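Local structure of intracellular serine protease (Bacillus licheniformis, 4ZOQ) at residues Ser194-Val202 against Arg219-Gly227; Thr90-Val101 against Leu277-Leu288. The protein probably cleaves peptide bonds as a subtilisin-like serine endopeptidase of the S8 family that acts on lanthipeptides. All coordinates share one frame; numbering follows the deposited sequence.

Interaction 1: residues Ser194-Val202 against Arg219-Gly227; sequences SALKHVVSV and REIEFTAPG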
# COMPACT_ATOMS: atom_id res chain seq x y z
N SER B 194 -6.04 -5.77 -3.88
CA SER B 194 -7.15 -4.88 -3.49
C SER B 194 -8.50 -5.60 -3.45
O SER B 194 -9.39 -5.21 -2.69
CB SER B 194 -7.21 -3.66 -4.41
OG SER B 194 -7.69 -4.01 -5.69
N ALA B 195 -8.67 -6.62 -4.28
CA ALA B 195 -9.94 -7.34 -4.33
C ALA B 195 -10.13 -8.33 -3.18
O ALA B 195 -11.24 -8.78 -2.94
CB ALA B 195 -10.07 -8.06 -5.64
N LEU B 196 -9.05 -8.67 -2.48
CA LEU B 196 -9.07 -9.71 -1.45
C LEU B 196 -9.87 -9.36 -0.21
O LEU B 196 -9.89 -8.21 0.22
CB LEU B 196 -7.64 -10.04 -1.01
CG LEU B 196 -6.62 -10.57 -2.01
CD1 LEU B 196 -5.24 -10.58 -1.35
CD2 LEU B 196 -7.01 -11.97 -2.49
N LYS B 197 -10.44 -10.37 0.42
CA LYS B 197 -11.04 -10.18 1.71
C LYS B 197 -9.94 -9.82 2.74
O LYS B 197 -8.78 -10.26 2.61
CB LYS B 197 -11.80 -11.43 2.12
CG LYS B 197 -12.79 -11.24 3.23
CD LYS B 197 -13.43 -12.58 3.61
CE LYS B 197 -14.68 -12.38 4.46
NZ LYS B 197 -14.31 -11.87 5.79
N HIS B 198 -10.30 -8.96 3.70
CA HIS B 198 -9.40 -8.42 4.73
C HIS B 198 -8.36 -7.42 4.15
O HIS B 198 -7.47 -6.95 4.85
CB HIS B 198 -8.70 -9.54 5.48
CG HIS B 198 -9.63 -10.57 6.03
ND1 HIS B 198 -10.58 -10.28 6.99
CD2 HIS B 198 -9.76 -11.89 5.76
CE1 HIS B 198 -11.25 -11.38 7.28
NE2 HIS B 198 -10.77 -12.37 6.56
N VAL B 199 -8.47 -7.10 2.87
CA VAL B 199 -7.68 -6.01 2.32
C VAL B 199 -8.62 -4.80 2.05
O VAL B 199 -9.68 -4.95 1.44
CB VAL B 199 -6.96 -6.42 1.03
CG1 VAL B 199 -6.32 -5.22 0.39
CG2 VAL B 199 -5.94 -7.55 1.31
N VAL B 200 -8.25 -3.63 2.56
CA VAL B 200 -9.05 -2.42 2.40
C VAL B 200 -8.69 -1.69 1.09
O VAL B 200 -7.62 -1.07 0.98
CB VAL B 200 -8.83 -1.47 3.58
CG1 VAL B 200 -9.68 -0.21 3.45
CG2 VAL B 200 -9.12 -2.19 4.91
N SER B 201 -9.58 -1.74 0.11
CA SER B 201 -9.29 -1.13 -1.19
C SER B 201 -9.60 0.38 -1.19
O SER B 201 -10.70 0.79 -0.84
CB SER B 201 -10.09 -1.85 -2.27
OG SER B 201 -9.77 -1.34 -3.53
N VAL B 202 -8.62 1.21 -1.57
CA VAL B 202 -8.75 2.67 -1.46
C VAL B 202 -8.65 3.38 -2.83
O VAL B 202 -7.65 3.22 -3.55
CB VAL B 202 -7.66 3.26 -0.50
CG1 VAL B 202 -7.79 4.77 -0.36
CG2 VAL B 202 -7.70 2.58 0.87
N ARG B 219 -17.58 -2.70 -5.98
CA ARG B 219 -18.08 -3.01 -4.65
C ARG B 219 -16.95 -3.17 -3.64
O ARG B 219 -17.19 -3.06 -2.45
CB ARG B 219 -18.94 -4.28 -4.69
CG ARG B 219 -20.15 -4.14 -5.60
CD ARG B 219 -21.07 -5.35 -5.57
NE ARG B 219 -21.74 -5.48 -6.86
CZ ARG B 219 -21.27 -6.18 -7.88
NH1 ARG B 219 -20.19 -6.93 -7.75
NH2 ARG B 219 -21.95 -6.19 -9.02
N GLU B 220 -15.74 -3.46 -4.14
CA GLU B 220 -14.56 -3.64 -3.28
C GLU B 220 -14.04 -2.34 -2.69
O GLU B 220 -13.39 -2.39 -1.66
CB GLU B 220 -13.42 -4.32 -4.05
CG GLU B 220 -12.69 -3.42 -5.02
CD GLU B 220 -11.45 -4.08 -5.63
OE1 GLU B 220 -11.60 -5.17 -6.24
OE2 GLU B 220 -10.33 -3.52 -5.49
N ILE B 221 -14.32 -1.20 -3.33
CA ILE B 221 -13.84 0.09 -2.82
C ILE B 221 -14.43 0.33 -1.43
O ILE B 221 -15.66 0.24 -1.26
CB ILE B 221 -14.27 1.26 -3.68
CG1 ILE B 221 -13.95 1.06 -5.16
CG2 ILE B 221 -13.66 2.56 -3.12
CD1 ILE B 221 -12.52 1.03 -5.51
N GLU B 222 -13.58 0.60 -0.44
CA GLU B 222 -14.08 0.84 0.91
C GLU B 222 -13.96 2.27 1.33
O GLU B 222 -14.80 2.78 2.09
CB GLU B 222 -13.34 -0.01 1.94
CG GLU B 222 -13.75 -1.44 1.90
CD GLU B 222 -13.43 -2.15 3.17
OE1 GLU B 222 -13.85 -1.63 4.23
OE2 GLU B 222 -12.74 -3.19 3.11
N PHE B 223 -12.88 2.91 0.88
CA PHE B 223 -12.64 4.29 1.21
C PHE B 223 -12.02 5.02 0.04
O PHE B 223 -11.55 4.44 -0.93
CB PHE B 223 -11.71 4.45 2.39
CG PHE B 223 -12.21 3.86 3.66
CD1 PHE B 223 -13.20 4.50 4.39
CD2 PHE B 223 -11.63 2.70 4.16
CE1 PHE B 223 -13.64 3.97 5.57
CE2 PHE B 223 -12.05 2.16 5.35
CZ PHE B 223 -13.07 2.79 6.06
N THR B 224 -11.99 6.32 0.21
CA THR B 224 -11.40 7.22 -0.73
C THR B 224 -10.48 8.19 0.02
O THR B 224 -10.61 8.39 1.24
CB THR B 224 -12.59 7.88 -1.50
OG1 THR B 224 -12.69 7.32 -2.81
CG2 THR B 224 -12.49 9.32 -1.56
N ALA B 225 -9.49 8.74 -0.68
CA ALA B 225 -8.66 9.80 -0.09
C ALA B 225 -8.19 10.75 -1.20
O ALA B 225 -8.17 10.37 -2.38
CB ALA B 225 -7.48 9.21 0.68
N PRO B 226 -7.85 11.99 -0.84
CA PRO B 226 -7.47 12.94 -1.90
C PRO B 226 -6.13 12.64 -2.59
O PRO B 226 -5.06 12.97 -2.08
CB PRO B 226 -7.43 14.29 -1.16
CG PRO B 226 -7.30 13.96 0.29
CD PRO B 226 -8.03 12.66 0.47
N GLY B 227 -6.21 12.00 -3.75
CA GLY B 227 -5.05 11.71 -4.56
C GLY B 227 -4.93 12.59 -5.81
O GLY B 227 -4.03 12.39 -6.62
O HOH W 1 -11.44 -5.34 3.60

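Interaction 2: residues Thr90-Val101 against Leu277-Leu288; sequences TAGMINIIAPDV and LAAPQVAGTAAL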
# COMPACT_ATOMS: atom_id res chain seq x y z
N THR B 90 4.87 7.32 -1.72
CA THR B 90 3.91 6.66 -0.85
C THR B 90 4.23 6.96 0.63
O THR B 90 3.36 7.37 1.40
CB THR B 90 3.88 5.16 -1.12
OG1 THR B 90 3.60 4.93 -2.51
CG2 THR B 90 2.84 4.47 -0.27
N ALA B 91 5.50 6.83 0.99
CA ALA B 91 5.94 7.10 2.37
C ALA B 91 5.55 8.50 2.87
O ALA B 91 5.14 8.68 4.01
CB ALA B 91 7.45 6.92 2.46
N GLY B 92 5.71 9.50 2.01
CA GLY B 92 5.38 10.86 2.38
C GLY B 92 3.91 11.01 2.72
O GLY B 92 3.56 11.80 3.60
N MET B 93 3.04 10.23 2.08
CA MET B 93 1.63 10.42 2.39
C MET B 93 1.30 9.85 3.76
O MET B 93 0.45 10.41 4.47
CB MET B 93 0.74 9.79 1.33
CG MET B 93 0.92 10.37 -0.04
SD MET B 93 1.07 12.15 -0.04
CE MET B 93 0.27 12.56 -1.61
N ILE B 94 1.97 8.77 4.17
CA ILE B 94 1.82 8.30 5.53
C ILE B 94 2.36 9.36 6.47
O ILE B 94 1.75 9.68 7.50
CB ILE B 94 2.60 7.00 5.81
CG1 ILE B 94 2.08 5.81 5.01
CG2 ILE B 94 2.63 6.70 7.32
CD1 ILE B 94 3.16 4.78 4.81
N ASN B 95 3.55 9.87 6.14
CA ASN B 95 4.24 10.79 7.04
C ASN B 95 3.53 12.13 7.27
O ASN B 95 3.47 12.60 8.40
CB ASN B 95 5.64 11.07 6.52
CG ASN B 95 6.42 11.96 7.44
OD1 ASN B 95 6.75 11.57 8.56
ND2 ASN B 95 6.68 13.18 7.01
N ILE B 96 2.99 12.73 6.21
CA ILE B 96 2.41 14.07 6.33
C ILE B 96 1.19 14.06 7.27
O ILE B 96 0.95 15.04 7.97
CB ILE B 96 2.03 14.67 4.95
CG1 ILE B 96 1.80 16.16 5.07
CG2 ILE B 96 0.84 13.96 4.31
CD1 ILE B 96 3.02 16.97 5.48
N ILE B 97 0.50 12.92 7.36
CA ILE B 97 -0.63 12.75 8.27
C ILE B 97 -0.20 12.28 9.67
O ILE B 97 -0.70 12.79 10.70
CB ILE B 97 -1.64 11.71 7.68
CG1 ILE B 97 -2.46 12.38 6.58
CG2 ILE B 97 -2.56 11.18 8.75
CD1 ILE B 97 -3.02 11.47 5.59
N ALA B 98 0.80 11.42 9.72
CA ALA B 98 1.29 10.84 10.96
C ALA B 98 2.80 10.92 11.00
O ALA B 98 3.48 9.93 10.73
CB ALA B 98 0.85 9.42 11.09
N PRO B 99 3.33 12.10 11.31
CA PRO B 99 4.77 12.32 11.14
C PRO B 99 5.65 11.52 12.09
O PRO B 99 6.82 11.33 11.77
CB PRO B 99 4.93 13.84 11.35
CG PRO B 99 3.64 14.33 11.91
CD PRO B 99 2.58 13.36 11.51
N ASP B 100 5.11 11.00 13.18
CA ASP B 100 5.96 10.30 14.14
C ASP B 100 5.83 8.77 14.13
O ASP B 100 6.60 8.11 14.82
CB ASP B 100 5.67 10.83 15.55
CG ASP B 100 6.22 12.22 15.77
OD1 ASP B 100 7.23 12.53 15.12
OD2 ASP B 100 5.62 13.01 16.55
N VAL B 101 4.90 8.20 13.37
CA VAL B 101 4.83 6.73 13.30
C VAL B 101 6.03 6.20 12.56
O VAL B 101 6.60 6.89 11.71
CB VAL B 101 3.55 6.21 12.64
CG1 VAL B 101 2.36 6.47 13.55
CG2 VAL B 101 3.37 6.80 11.26
N LEU B 277 -1.33 7.10 -3.88
CA LEU B 277 -1.14 8.21 -2.98
C LEU B 277 -2.36 8.36 -2.07
O LEU B 277 -2.30 9.05 -1.06
CB LEU B 277 -0.91 9.49 -3.77
CG LEU B 277 0.28 9.42 -4.72
CD1 LEU B 277 0.44 10.72 -5.48
CD2 LEU B 277 1.59 9.02 -3.99
N ALA B 278 -3.45 7.68 -2.40
CA ALA B 278 -4.63 7.76 -1.57
C ALA B 278 -4.55 6.75 -0.47
O ALA B 278 -4.80 7.09 0.69
CB ALA B 278 -5.90 7.57 -2.38
N ALA B 279 -4.19 5.51 -0.83
CA ALA B 279 -4.13 4.43 0.16
C ALA B 279 -3.27 4.75 1.40
O ALA B 279 -3.71 4.48 2.52
CB ALA B 279 -3.68 3.14 -0.50
N PRO B 280 -2.05 5.29 1.22
CA PRO B 280 -1.24 5.59 2.40
C PRO B 280 -1.79 6.70 3.32
O PRO B 280 -1.46 6.71 4.52
CB PRO B 280 0.11 6.02 1.82
CG PRO B 280 -0.15 6.37 0.40
CD PRO B 280 -1.28 5.48 -0.02
N GLN B 281 -2.65 7.57 2.78
CA GLN B 281 -3.30 8.58 3.60
C GLN B 281 -4.23 7.90 4.60
O GLN B 281 -4.34 8.32 5.74
CB GLN B 281 -4.06 9.59 2.76
CG GLN B 281 -3.15 10.48 1.95
CD GLN B 281 -3.93 11.47 1.11
OE1 GLN B 281 -4.75 12.25 1.64
NE2 GLN B 281 -3.70 11.46 -0.21
N VAL B 282 -4.91 6.86 4.15
CA VAL B 282 -5.75 6.05 5.01
C VAL B 282 -4.89 5.20 5.97
O VAL B 282 -5.20 5.07 7.15
CB VAL B 282 -6.69 5.13 4.17
CG1 VAL B 282 -7.66 4.34 5.07
CG2 VAL B 282 -7.45 5.97 3.17
N ALA B 283 -3.81 4.63 5.46
CA ALA B 283 -2.91 3.87 6.32
C ALA B 283 -2.34 4.80 7.41
O ALA B 283 -2.32 4.43 8.60
CB ALA B 283 -1.80 3.23 5.51
N GLY B 284 -1.94 6.02 7.00
CA GLY B 284 -1.44 7.02 7.92
C GLY B 284 -2.48 7.39 8.95
O GLY B 284 -2.18 7.48 10.15
N THR B 285 -3.72 7.54 8.50
CA THR B 285 -4.83 7.83 9.41
C THR B 285 -5.05 6.66 10.38
O THR B 285 -5.28 6.88 11.58
CB THR B 285 -6.15 8.11 8.66
OG1 THR B 285 -5.97 9.19 7.73
CG2 THR B 285 -7.25 8.47 9.67
N ALA B 286 -4.95 5.43 9.88
CA ALA B 286 -5.09 4.26 10.75
C ALA B 286 -4.03 4.24 11.86
O ALA B 286 -4.33 3.95 13.02
CB ALA B 286 -5.02 2.99 9.95
N ALA B 287 -2.79 4.54 11.47
CA ALA B 287 -1.69 4.62 12.43
C ALA B 287 -1.98 5.72 13.46
O ALA B 287 -1.66 5.57 14.64
CB ALA B 287 -0.36 4.88 11.72
N LEU B 288 -2.61 6.80 13.03
CA LEU B 288 -2.96 7.83 14.00
C LEU B 288 -3.99 7.34 15.03
O LEU B 288 -3.85 7.62 16.22
CB LEU B 288 -3.49 9.09 13.30
CG LEU B 288 -2.47 10.05 12.71
CD1 LEU B 288 -3.19 11.35 12.30
CD2 LEU B 288 -1.35 10.33 13.73

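Interaction 1: residues Ser194-Val202 against Arg219-Gly227
The carboxylate of Glu220 reaches across to two serines of the facing segment. Ser201 OG donates to Glu220 OE2 over 3.0 Å, using the anti lone pair of that oxygen. Ser194 OG lies 2.7 Å from the same Glu220 OE2 and is also hydrogen-bonded to His191. OG anti to the backbone N (chi1 -176°) places the Ser201 hydroxyl beside the carboxylate. Replacing Glu220 by an alanine would probably leave the Ser201 hydroxyl without its acceptor and open a gap beside Ala195, whose CB now sits 3.3 Å from Glu220 OE1.

Backbone bonds join the edge strand 221-226 to strand 200-205 in parallel. Glu222 N meets Ser201 O at 2.9 Å, nearly straight (175°) and in the carbonyl plane, while Phe223 N reaches that oxygen only weakly. One residue on, Val202 CA makes a CH...O contact of 3.4 Å with Phe223 O. A water bridges Glu222 OE2 to Val199 O, the latter weakly; Glu222 OE1 is held by His307.

The apolar side-chain contact is between Val200 and Phe223: Val200 CG1 meets the ring edge in plane, 3.6 Å from Phe223 CD2. The chemistry implies a strand pairing short in backbone bonds and supplemented beside Ser201 by the side chain of Glu220, where two hydroxyls gather at OE2, Ser201 being the donor of one bond.

Interaction 2: residues Thr90-Val101 against Leu277-Leu288
Two central helices of the subtilase fold pack here: 86-97, which begins at the predicted catalytic His86, and 275-297, which carries the predicted nucleophile Ser276 near its start. Their segments run at 36° with axes 7.5 Å apart at closest, the CA atoms of Ile94 and Gly284 coming within 4.2 Å. A CB on Gly284 would come only 3.1 Å from Ile94 O.

Ile97 is a knob in the hole formed by Gln281, Gly284, Thr285 and Leu288. With CG1 anti to its carbonyl carbon (chi1 -77°), its CD1 extends over the Gln281 backbone, while CG2 lies 3.6 Å from Leu288 CD1. Near the start of both segments, Pro280 CG wedges between Thr90 CG2 and Met93 CB, at 3.6 and 3.7 Å. Ala98 CB meets Leu288 CD2, and Val101 CG1 abuts Ala287 CB at 3.6 Å.

No hydrogen bond crosses the interface. Gln281 NE2 instead hydrogen-bonds Leu277 O in its own helix and Pro226 O, Gln281 OE1 pairs with Gln29, and Thr285 N and OG1 reach Gln281 O from opposite faces. Thr90 OG1 is hydrogen-bonded to the predicted catalytic Asp51. Cohesion thus rests on apolar fit, the polar ends of Thr90, Gln281 and Thr285 being paired within their helices or with neighbours.

Helix 275-297 connects the two contacts, whose centres lie 15 Å apart: one side of it packs on Thr90-Val101 in interaction 2, another on the strands of interaction 1. Val202 CG1 is 3.7 Å from Val282 CG2, and Ala225 CB is 3.4 Å from Ala278 O. Gln281 adds a polar link, its NE2 lying 2.8 Å from Pro226 O in a probable hydrogen bond. In sequence, interaction 1 is nested within the loop that interaction 2 closes. Interaction 2 is nearer the predicted charge relay system: the side chain of Thr90 is about 3 Å from that of Asp51, against about 9 Å between the side chains of Val202 and Ser276.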